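Local coordinates for protein subtilase cytotoxin subunit A (Escherichia coli, PDB 2IY9) that acts as the protease subunit of an AB5 cytotoxin, cleaving the host endoplasmic reticulum chaperone BiP in its interdomain hinge and so triggering ER stress and cell death, at residues Glu296-Tyr308 against Gly318-Phe330. Numbering follows the deposited sequence.
Sequences ELKRTLLESADKY and GRVLNAEKAISMF
The carbonyl oxygen D306 O takes the amide V320 N at 2.7 Å. It also receives a CA-H...O contact from R319, whose CA lies 3.4 Å from D306 O. D306 N returns a bond to V320 O, and Y308 N meets G318 O, giving a short antiparallel hairpin that links two helices of the subtilase fold, the second of them in the A2 region. The case illustrates how side chains tie a hairpin to its flanking helices. K307 curls back over its own segment, its NZ bonding to both L302 O and A305 O. Beside it, the extended R319 lays one guanidinium face against L302, NE lying 3.7 Å from L302 CB, while NH1 reaches D248 O. N322 is the N-cap of the next helix: CG anti to the backbone N (chi1 -177°) lets OD1 accept from K325 N as ND2 donates to D306 OD1 at 3.1 Å, from above the carboxylate plane. The axes of 296-304 and 323-330 approach to 8.4 Å, with 138° between their directions, consistent with the small S304 and A326 at the crossing; S304 OG sits 3.2 Å from A326 CA. At the far end L297 CD2 makes a CH-pi contact over one face of the F330 ring, 3.9 Å from its centroid. Above the opposite face, a water donates to both E296 OE2 and F330 O, the latter at 2.8 Å from the water oxygen.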
ATOM      1  N   GLU A 296      -4.130  -6.139  15.224  1.00 27.10           N
ATOM      2  CA  GLU A 296      -2.779  -6.309  15.774  1.00 28.33           C
ATOM      3  C   GLU A 296      -1.679  -5.869  14.796  1.00 26.97           C
ATOM      4  O   GLU A 296      -0.730  -5.196  15.195  1.00 27.29           O
ATOM      5  CB  GLU A 296      -2.522  -7.745  16.256  1.00 28.16           C
ATOM      6  CG  GLU A 296      -1.178  -7.879  17.008  1.00 30.64           C
ATOM      7  CD  GLU A 296      -0.690  -9.311  17.203  1.00 31.52           C
ATOM      8  OE1 GLU A 296      -1.460 -10.272  16.956  1.00 35.90           O
ATOM      9  OE2 GLU A 296       0.488  -9.470  17.616  1.00 36.35           O
ATOM     10  N   LEU A 297      -1.803  -6.264  13.529  1.00 26.55           N
ATOM     11  CA  LEU A 297      -0.871  -5.815  12.490  1.00 25.39           C
ATOM     12  C   LEU A 297      -0.858  -4.293  12.381  1.00 24.98           C
ATOM     13  O   LEU A 297       0.209  -3.673  12.422  1.00 24.06           O
ATOM     14  CB  LEU A 297      -1.219  -6.444  11.138  1.00 25.60           C
ATOM     15  CG  LEU A 297      -0.661  -7.847  10.877  1.00 26.35           C
ATOM     16  CD1 LEU A 297      -1.468  -8.528   9.774  1.00 26.92           C
ATOM     17  CD2 LEU A 297       0.813  -7.754  10.484  1.00 27.27           C
ATOM     18  N   LYS A 298      -2.047  -3.691  12.266  1.00 24.55           N
ATOM     19  CA  LYS A 298      -2.154  -2.235  12.149  1.00 24.23           C
ATOM     20  C   LYS A 298      -1.558  -1.521  13.369  1.00 24.46           C
ATOM     21  O   LYS A 298      -0.749  -0.595  13.215  1.00 23.93           O
ATOM     22  CB  LYS A 298      -3.601  -1.800  11.932  1.00 24.70           C
ATOM     23  CG  LYS A 298      -3.777  -0.281  11.815  1.00 24.60           C
ATOM     24  CD  LYS A 298      -5.148   0.098  11.245  1.00 24.84           C
ATOM     25  CE  LYS A 298      -5.314   1.609  11.251  1.00 23.68           C
ATOM     26  NZ  LYS A 298      -6.632   1.998  10.703  1.00 21.91           N
ATOM     27  N   ARG A 299      -1.959  -1.958  14.563  1.00 23.64           N
ATOM     28  CA  ARG A 299      -1.427  -1.418  15.816  1.00 25.07           C
ATOM     29  C   ARG A 299       0.105  -1.503  15.893  1.00 24.29           C
ATOM     30  O   ARG A 299       0.763  -0.519  16.208  1.00 23.70           O
ATOM     31  CB  ARG A 299      -2.064  -2.135  17.025  1.00 24.93           C
ATOM     32  CG  ARG A 299      -1.615  -1.601  18.382  1.00 26.76           C
ATOM     33  CD  ARG A 299      -2.262  -2.370  19.543  1.00 27.98           C
ATOM     34  NE  ARG A 299      -1.862  -3.782  19.566  1.00 34.58           N
ATOM     35  CZ  ARG A 299      -2.676  -4.815  19.323  1.00 37.41           C
ATOM     36  NH1 ARG A 299      -3.961  -4.628  19.043  1.00 38.66           N
ATOM     37  NH2 ARG A 299      -2.200  -6.053  19.374  1.00 39.30           N
ATOM     38  N   THR A 300       0.676  -2.673  15.610  1.00 23.94           N
ATOM     39  CA  THR A 300       2.129  -2.804  15.684  1.00 23.69           C
ATOM     40  C   THR A 300       2.814  -1.863  14.689  1.00 23.28           C
ATOM     41  O   THR A 300       3.790  -1.208  15.037  1.00 23.29           O
ATOM     42  CB  THR A 300       2.599  -4.259  15.520  1.00 23.91           C
ATOM     43  OG1 THR A 300       2.022  -5.060  16.560  1.00 24.60           O
ATOM     44  CG2 THR A 300       4.130  -4.352  15.613  1.00 24.62           C
ATOM     45  N   LEU A 301       2.291  -1.767  13.470  1.00 22.88           N
ATOM     46  CA  LEU A 301       2.846  -0.827  12.485  1.00 22.89           C
ATOM     47  C   LEU A 301       2.843   0.614  13.000  1.00 23.28           C
ATOM     48  O   LEU A 301       3.866   1.303  12.951  1.00 23.27           O
ATOM     49  CB  LEU A 301       2.082  -0.889  11.163  1.00 22.88           C
ATOM     50  CG  LEU A 301       2.705  -0.035  10.041  1.00 23.11           C
ATOM     51  CD1 LEU A 301       3.969  -0.706   9.481  1.00 23.73           C
ATOM     52  CD2 LEU A 301       1.690   0.201   8.935  1.00 21.63           C
ATOM     53  N   LEU A 302       1.690   1.049  13.502  1.00 23.29           N
ATOM     54  CA  LEU A 302       1.520   2.422  13.959  1.00 24.35           C
ATOM     55  C   LEU A 302       2.277   2.726  15.235  1.00 24.85           C
ATOM     56  O   LEU A 302       2.906   3.782  15.326  1.00 24.94           O
ATOM     57  CB  LEU A 302       0.040   2.765  14.125  1.00 23.98           C
ATOM     58  CG  LEU A 302      -0.790   2.579  12.848  1.00 23.87           C
ATOM     59  CD1 LEU A 302      -2.198   3.096  13.103  1.00 24.12           C
ATOM     60  CD2 LEU A 302      -0.151   3.266  11.629  1.00 25.30           C
ATOM     61  N   GLU A 303       2.208   1.818  16.213  1.00 25.27           N
ATOM     62  CA  GLU A 303       2.938   2.004  17.471  1.00 27.26           C
ATOM     63  C   GLU A 303       4.440   2.060  17.262  1.00 26.77           C
ATOM     64  O   GLU A 303       5.131   2.839  17.919  1.00 26.67           O
ATOM     65  CB  GLU A 303       2.604   0.903  18.487  1.00 27.16           C
ATOM     66  CG  GLU A 303       1.415   1.245  19.373  1.00 29.64           C
ATOM     67  CD  GLU A 303       1.005   0.104  20.289  1.00 29.90           C
ATOM     68  OE1 GLU A 303      -0.142   0.135  20.782  1.00 35.76           O
ATOM     69  OE2 GLU A 303       1.814  -0.826  20.502  1.00 35.01           O
ATOM     70  N   SER A 304       4.936   1.224  16.354  1.00 26.65           N
ATOM     71  CA  SER A 304       6.365   1.138  16.086  1.00 27.08           C
ATOM     72  C   SER A 304       6.893   2.298  15.234  1.00 26.70           C
ATOM     73  O   SER A 304       8.107   2.511  15.159  1.00 26.36           O
ATOM     74  CB  SER A 304       6.684  -0.195  15.407  1.00 27.10           C
ATOM     75  OG  SER A 304       6.281  -0.135  14.052  1.00 30.17           O
ATOM     76  N   ALA A 305       5.994   3.023  14.561  1.00 26.34           N
ATOM     77  CA  ALA A 305       6.402   4.179  13.755  1.00 26.50           C
ATOM     78  C   ALA A 305       7.152   5.234  14.584  1.00 26.59           C
ATOM     79  O   ALA A 305       6.807   5.476  15.739  1.00 26.71           O
ATOM     80  CB  ALA A 305       5.192   4.816  13.087  1.00 26.35           C
ATOM     81  N   ASP A 306       8.159   5.856  13.982  1.00 26.94           N
ATOM     82  CA  ASP A 306       8.818   7.016  14.586  1.00 27.79           C
ATOM     83  C   ASP A 306       7.836   8.199  14.609  1.00 27.98           C
ATOM     84  O   ASP A 306       7.107   8.431  13.647  1.00 27.67           O
ATOM     85  CB  ASP A 306      10.088   7.388  13.815  1.00 27.72           C
ATOM     86  CG  ASP A 306      11.196   6.343  13.946  1.00 28.48           C
ATOM     87  OD1 ASP A 306      11.250   5.607  14.957  1.00 27.50           O
ATOM     88  OD2 ASP A 306      12.036   6.275  13.029  1.00 30.48           O
ATOM     89  N   LYS A 307       7.802   8.929  15.719  1.00 27.97           N
ATOM     90  CA  LYS A 307       6.862  10.030  15.863  1.00 28.04           C
ATOM     91  C   LYS A 307       7.605  11.367  15.824  1.00 28.37           C
ATOM     92  O   LYS A 307       8.473  11.606  16.660  1.00 27.92           O
ATOM     93  CB  LYS A 307       6.082   9.883  17.183  1.00 29.05           C
ATOM     94  CG  LYS A 307       5.516   8.472  17.469  1.00 29.16           C
ATOM     95  CD  LYS A 307       4.379   8.104  16.528  1.00 29.84           C
ATOM     96  CE  LYS A 307       3.576   6.874  16.994  1.00 30.37           C
ATOM     97  NZ  LYS A 307       4.349   5.592  17.035  1.00 30.31           N
ATOM     98  N   TYR A 308       7.276  12.213  14.839  1.00 27.81           N
ATOM     99  CA  TYR A 308       7.901  13.531  14.683  1.00 28.26           C
ATOM    100  C   TYR A 308       6.929  14.677  14.973  1.00 28.48           C
ATOM    101  O   TYR A 308       5.944  14.847  14.250  1.00 28.07           O
ATOM    102  CB  TYR A 308       8.488  13.693  13.277  1.00 28.06           C
ATOM    103  CG  TYR A 308       9.657  12.786  13.006  1.00 28.39           C
ATOM    104  CD1 TYR A 308      10.968  13.216  13.237  1.00 28.88           C
ATOM    105  CD2 TYR A 308       9.460  11.487  12.538  1.00 28.78           C
ATOM    106  CE1 TYR A 308      12.055  12.368  12.997  1.00 28.32           C
ATOM    107  CE2 TYR A 308      10.532  10.642  12.289  1.00 28.08           C
ATOM    108  CZ  TYR A 308      11.824  11.083  12.526  1.00 27.70           C
ATOM    109  OH  TYR A 308      12.876  10.232  12.263  1.00 28.34           O
ATOM    110  N   GLY A 318       2.209  12.328  13.708  1.00 25.49           N
ATOM    111  CA  GLY A 318       3.517  12.531  13.074  1.00 25.21           C
ATOM    112  C   GLY A 318       4.247  11.241  12.733  1.00 24.97           C
ATOM    113  O   GLY A 318       5.479  11.215  12.691  1.00 25.45           O
ATOM    114  N   ARG A 319       3.486  10.177  12.464  1.00 24.34           N
ATOM    115  CA  ARG A 319       4.044   8.841  12.257  1.00 23.90           C
ATOM    116  C   ARG A 319       4.844   8.653  10.973  1.00 23.94           C
ATOM    117  O   ARG A 319       4.363   8.947   9.859  1.00 23.69           O
ATOM    118  CB  ARG A 319       2.952   7.771  12.304  1.00 24.12           C
ATOM    119  CG  ARG A 319       2.239   7.649  13.619  1.00 24.36           C
ATOM    120  CD  ARG A 319       1.422   6.388  13.649  1.00 24.69           C
ATOM    121  NE  ARG A 319       0.412   6.421  14.695  1.00 24.56           N
ATOM    122  CZ  ARG A 319      -0.867   6.722  14.498  1.00 27.41           C
ATOM    123  NH1 ARG A 319      -1.311   7.029  13.282  1.00 26.34           N
ATOM    124  NH2 ARG A 319      -1.706   6.718  15.527  1.00 27.70           N
ATOM    125  N   VAL A 320       6.052   8.118  11.143  1.00 23.56           N
ATOM    126  CA  VAL A 320       6.927   7.781  10.026  1.00 23.16           C
ATOM    127  C   VAL A 320       7.314   6.307  10.111  1.00 23.10           C
ATOM    128  O   VAL A 320       7.725   5.809  11.175  1.00 23.54           O
ATOM    129  CB  VAL A 320       8.179   8.696   9.985  1.00 23.20           C
ATOM    130  CG1 VAL A 320       9.208   8.190   8.961  1.00 24.49           C
ATOM    131  CG2 VAL A 320       7.776  10.135   9.664  1.00 24.13           C
ATOM    132  N   LEU A 321       7.166   5.617   8.984  1.00 22.47           N
ATOM    133  CA  LEU A 321       7.456   4.197   8.865  1.00 22.98           C
ATOM    134  C   LEU A 321       8.838   3.831   9.400  1.00 23.34           C
ATOM    135  O   LEU A 321       9.853   4.378   8.956  1.00 23.03           O
ATOM    136  CB  LEU A 321       7.337   3.767   7.398  1.00 22.77           C
ATOM    137  CG  LEU A 321       7.649   2.299   7.100  1.00 21.91           C
ATOM    138  CD1 LEU A 321       6.631   1.388   7.780  1.00 22.07           C
ATOM    139  CD2 LEU A 321       7.738   2.028   5.590  1.00 22.15           C
ATOM    140  N   ASN A 322       8.855   2.914  10.366  1.00 24.29           N
ATOM    141  CA  ASN A 322      10.090   2.320  10.868  1.00 25.10           C
ATOM    142  C   ASN A 322       9.942   0.811  10.752  1.00 25.15           C
ATOM    143  O   ASN A 322       9.261   0.189  11.574  1.00 25.52           O
ATOM    144  CB  ASN A 322      10.345   2.713  12.330  1.00 25.15           C
ATOM    145  CG  ASN A 322      11.662   2.162  12.869  1.00 26.99           C
ATOM    146  OD1 ASN A 322      12.223   1.197  12.333  1.00 26.59           O
ATOM    147  ND2 ASN A 322      12.162   2.784  13.940  1.00 26.74           N
ATOM    148  N   ALA A 323      10.554   0.248   9.714  1.00 25.44           N
ATOM    149  CA  ALA A 323      10.439  -1.179   9.397  1.00 26.04           C
ATOM    150  C   ALA A 323      11.166  -2.044  10.406  1.00 26.43           C
ATOM    151  O   ALA A 323      10.685  -3.126  10.746  1.00 26.30           O
ATOM    152  CB  ALA A 323      10.947  -1.465   7.999  1.00 25.51           C
ATOM    153  N   GLU A 324      12.323  -1.569  10.875  1.00 27.41           N
ATOM    154  CA  GLU A 324      13.115  -2.307  11.856  1.00 28.57           C
ATOM    155  C   GLU A 324      12.279  -2.581  13.099  1.00 28.22           C
ATOM    156  O   GLU A 324      12.174  -3.726  13.542  1.00 28.26           O
ATOM    157  CB  GLU A 324      14.415  -1.564  12.215  1.00 28.73           C
ATOM    158  CG  GLU A 324      15.155  -2.175  13.418  1.00 30.70           C
ATOM    159  CD  GLU A 324      16.388  -1.386  13.811  1.00 31.60           C
ATOM    160  OE1 GLU A 324      16.295  -0.552  14.743  1.00 36.60           O
ATOM    161  OE2 GLU A 324      17.448  -1.588  13.182  1.00 36.40           O
ATOM    162  N   LYS A 325      11.679  -1.530  13.645  1.00 28.03           N
ATOM    163  CA  LYS A 325      10.845  -1.640  14.828  1.00 28.13           C
ATOM    164  C   LYS A 325       9.546  -2.424  14.573  1.00 27.71           C
ATOM    165  O   LYS A 325       9.183  -3.274  15.386  1.00 27.79           O
ATOM    166  CB  LYS A 325      10.563  -0.248  15.408  1.00 28.60           C
ATOM    167  CG  LYS A 325       9.936  -0.236  16.799  1.00 31.65           C
ATOM    168  CD  LYS A 325      10.912  -0.677  17.886  1.00 37.08           C
ATOM    169  CE  LYS A 325      10.340  -0.430  19.280  1.00 38.27           C
ATOM    170  NZ  LYS A 325       8.920  -0.875  19.391  1.00 41.02           N
ATOM    171  N   ALA A 326       8.858  -2.146  13.461  1.00 27.13           N
ATOM    172  CA  ALA A 326       7.636  -2.880  13.108  1.00 27.17           C
ATOM    173  C   ALA A 326       7.867  -4.388  13.010  1.00 27.09           C
ATOM    174  O   ALA A 326       7.119  -5.177  13.593  1.00 27.23           O
ATOM    175  CB  ALA A 326       7.039  -2.351  11.796  1.00 26.49           C
ATOM    176  N   ILE A 327       8.901  -4.771  12.266  1.00 27.48           N
ATOM    177  CA  ILE A 327       9.189  -6.179  12.006  1.00 28.09           C
ATOM    178  C   ILE A 327       9.702  -6.847  13.285  1.00 28.77           C
ATOM    179  O   ILE A 327       9.203  -7.904  13.674  1.00 28.63           O
ATOM    180  CB  ILE A 327      10.137  -6.369  10.790  1.00 28.10           C
ATOM    181  CG1 ILE A 327       9.396  -5.995   9.493  1.00 27.71           C
ATOM    182  CG2 ILE A 327      10.689  -7.820  10.736  1.00 28.48           C
ATOM    183  CD1 ILE A 327      10.292  -5.730   8.288  1.00 27.27           C
ATOM    184  N   SER A 328      10.659  -6.200  13.951  1.00 29.95           N
ATOM    185  CA  SER A 328      11.177  -6.674  15.241  1.00 31.90           C
ATOM    186  C   SER A 328      10.060  -6.920  16.259  1.00 32.23           C
ATOM    187  O   SER A 328       9.962  -8.012  16.815  1.00 32.69           O
ATOM    188  CB  SER A 328      12.211  -5.694  15.799  1.00 31.82           C
ATOM    189  OG  SER A 328      12.856  -6.242  16.939  1.00 35.58           O
ATOM    190  N   MET A 329       9.208  -5.921  16.480  1.00 32.92           N
ATOM    191  CA  MET A 329       8.098  -6.045  17.440  1.00 33.62           C
ATOM    192  C   MET A 329       7.135  -7.172  17.083  1.00 33.49           C
ATOM    193  O   MET A 329       6.783  -8.002  17.929  1.00 33.64           O
ATOM    194  CB  MET A 329       7.316  -4.731  17.563  1.00 33.62           C
ATOM    195  CG  MET A 329       7.987  -3.649  18.412  1.00 37.13           C
ATOM    196  SD  MET A 329       8.552  -4.169  20.059  1.00 43.23           S
ATOM    197  CE  MET A 329       7.015  -4.600  20.883  1.00 42.58           C
ATOM    198  N   PHE A 330       6.689  -7.194  15.835  1.00 33.22           N
ATOM    199  CA  PHE A 330       5.696  -8.174  15.442  1.00 32.95           C
ATOM    200  C   PHE A 330       6.267  -9.589  15.455  1.00 33.21           C
ATOM    201  O   PHE A 330       5.628 -10.513  15.955  1.00 32.50           O
ATOM    202  CB  PHE A 330       5.110  -7.850  14.068  1.00 32.62           C
ATOM    203  CG  PHE A 330       3.875  -8.631  13.758  1.00 31.42           C
ATOM    204  CD1 PHE A 330       2.638  -8.221  14.251  1.00 32.04           C
ATOM    205  CD2 PHE A 330       3.948  -9.803  13.014  1.00 30.07           C
ATOM    206  CE1 PHE A 330       1.484  -8.954  13.974  1.00 30.45           C
ATOM    207  CE2 PHE A 330       2.801 -10.543  12.733  1.00 30.63           C
ATOM    208  CZ  PHE A 330       1.568 -10.117  13.213  1.00 31.88           C
TER
HETATM  209  O   HOH W   1       2.984 -11.176  16.723  1.00 42.50           O
HETATM  210  O   HOH W   2       6.475   1.480  11.572  1.00 26.16           O
HETATM  211  O   HOH W   3       7.434   1.770  19.511  1.00 50.98           O